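PDB 6VQ5: pheromome Binding Protein from Epiphyas postvittana, which probably binds odorants, most likely pheromones, and carries them. Local coordinates for residues A[13-18]-A[56-61]. Numbering follows the deposited sequence.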
# COMPACT_ATOMS: atom_id res chain seq x y z
N ILE A 13 1.03 -12.51 -2.66
CA ILE A 13 0.44 -13.51 -1.73
C ILE A 13 1.58 -14.10 -0.90
O ILE A 13 1.42 -14.22 0.32
CB ILE A 13 -0.36 -14.54 -2.54
CG1 ILE A 13 -1.70 -13.94 -2.99
CG2 ILE A 13 -0.54 -15.85 -1.78
CD1 ILE A 13 -2.57 -14.89 -3.77
N LYS A 14 2.72 -14.42 -1.52
CA LYS A 14 3.94 -14.88 -0.80
C LYS A 14 4.24 -13.87 0.31
O LYS A 14 4.45 -14.28 1.47
CB LYS A 14 5.15 -15.00 -1.74
CG LYS A 14 4.92 -15.86 -2.96
CD LYS A 14 6.16 -16.44 -3.60
CE LYS A 14 5.85 -17.67 -4.41
NZ LYS A 14 6.90 -17.94 -5.42
N VAL A 15 4.25 -12.59 -0.05
CA VAL A 15 4.68 -11.50 0.86
C VAL A 15 3.59 -11.29 1.92
O VAL A 15 3.97 -11.11 3.10
CB VAL A 15 5.03 -10.25 0.04
CG1 VAL A 15 4.78 -8.96 0.78
CG2 VAL A 15 6.46 -10.31 -0.44
N LEU A 16 2.31 -11.38 1.54
CA LEU A 16 1.17 -11.31 2.50
C LEU A 16 1.25 -12.47 3.51
O LEU A 16 1.14 -12.20 4.72
CB LEU A 16 -0.17 -11.35 1.74
CG LEU A 16 -1.43 -11.28 2.60
CD1 LEU A 16 -1.32 -10.16 3.63
CD2 LEU A 16 -2.68 -11.07 1.77
N GLU A 17 1.41 -13.70 3.02
CA GLU A 17 1.50 -14.94 3.85
C GLU A 17 2.70 -14.85 4.79
O GLU A 17 2.56 -15.28 5.95
CB GLU A 17 1.60 -16.18 2.96
CG GLU A 17 0.28 -16.61 2.36
CD GLU A 17 -0.88 -16.75 3.34
OE1 GLU A 17 -0.83 -17.62 4.20
OE2 GLU A 17 -1.81 -15.97 3.26
N GLU A 18 3.83 -14.36 4.31
CA GLU A 18 5.04 -14.22 5.16
C GLU A 18 4.70 -13.25 6.29
O GLU A 18 4.86 -13.64 7.45
CB GLU A 18 6.25 -13.73 4.37
CG GLU A 18 6.90 -14.82 3.53
CD GLU A 18 8.14 -14.37 2.79
OE1 GLU A 18 8.43 -13.17 2.77
OE2 GLU A 18 8.86 -15.25 2.27
N SER A 56 5.62 -3.92 2.21
CA SER A 56 6.36 -2.84 1.49
C SER A 56 7.87 -3.09 1.59
O SER A 56 8.55 -3.09 0.54
CB SER A 56 5.96 -1.46 2.01
OG SER A 56 4.60 -1.16 1.69
N LYS A 57 8.37 -3.38 2.79
CA LYS A 57 9.80 -3.72 3.04
C LYS A 57 10.21 -4.94 2.20
O LYS A 57 11.24 -4.86 1.51
CB LYS A 57 10.01 -4.00 4.53
CG LYS A 57 10.15 -2.74 5.37
CD LYS A 57 10.00 -2.97 6.86
CE LYS A 57 10.42 -1.76 7.67
NZ LYS A 57 10.22 -1.97 9.12
N LYS A 58 9.43 -6.02 2.26
CA LYS A 58 9.72 -7.29 1.54
C LYS A 58 9.70 -7.07 0.03
O LYS A 58 10.41 -7.82 -0.66
CB LYS A 58 8.72 -8.37 1.94
CG LYS A 58 8.94 -8.94 3.34
CD LYS A 58 7.92 -10.01 3.69
CE LYS A 58 8.16 -10.62 5.05
NZ LYS A 58 9.43 -11.37 5.09
N LEU A 59 8.93 -6.11 -0.48
CA LEU A 59 8.93 -5.76 -1.93
C LEU A 59 9.91 -4.62 -2.19
O LEU A 59 9.95 -4.15 -3.34
CB LEU A 59 7.51 -5.40 -2.37
CG LEU A 59 6.47 -6.50 -2.21
CD1 LEU A 59 5.08 -5.98 -2.52
CD2 LEU A 59 6.81 -7.70 -3.09
N GLU A 60 10.69 -4.22 -1.18
CA GLU A 60 11.76 -3.19 -1.27
C GLU A 60 11.15 -1.90 -1.82
O GLU A 60 11.78 -1.23 -2.67
CB GLU A 60 12.91 -3.65 -2.18
CG GLU A 60 13.39 -5.06 -1.93
CD GLU A 60 13.91 -5.72 -3.19
OE1 GLU A 60 14.78 -5.11 -3.85
OE2 GLU A 60 13.41 -6.82 -3.54
N LEU A 61 9.94 -1.59 -1.35
CA LEU A 61 9.17 -0.38 -1.72
C LEU A 61 9.58 0.75 -0.76
O LEU A 61 9.53 1.91 -1.17
CB LEU A 61 7.68 -0.72 -1.63
CG LEU A 61 6.70 0.42 -1.89
CD1 LEU A 61 6.96 1.08 -3.24
CD2 LEU A 61 5.26 -0.08 -1.82
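V15 and E18, about one turn apart on helix 13-23, meet K58 and L59 at the C-terminal end of helix 46-58. The closest backbone pair is V15 and K58, whose CA atoms lie 6.6 Å apart, and the closest contacts across the two segments are made by side-chain atoms. V15 does so with a methyl: CG2 lies 3.7 Å from CD2 of L59 and 3.8 Å from CB of K58, so one branch packs against both residues. CG1 lies farther off, 4.1 Å from CB of K58. L59 contributes a single methyl, CD2, from a side chain whose first bond runs past helix 13-23 rather than at it.

Next to this apolar patch, K58 runs extended through its first three methylenes and then bends at the last torsion (chi4 -66°), which carries NZ to 3.1 Å from OE1 of E18. The ammonium reaches the oxygen from above the carboxylate plane, 48° out of it, in a hydrogen-bonded salt bridge. The lysine's aliphatic part also touches E18, with CE 3.7 Å from CB. The ammonium has its stronger partner in E22, one turn further along helix 13-23, and E18 shares it.

The helix ends just here: L59 is the first residue to leave helical geometry, and E60, at positive phi (56°), is the C-prime residue of a Schellman motif closed by L61 N to S56 O (2.8 Å) and E60 N to K57 O. Beyond the pair, V15 also touches M55, and L59 touches L76 of helix 70-79.

The chemistry is therefore that of a small surface junction between two helices: a minor hydrophobic contact edged by a lysine whose one ammonium probably offsets part of the charge of E18 and E22 and eases the repulsion between them.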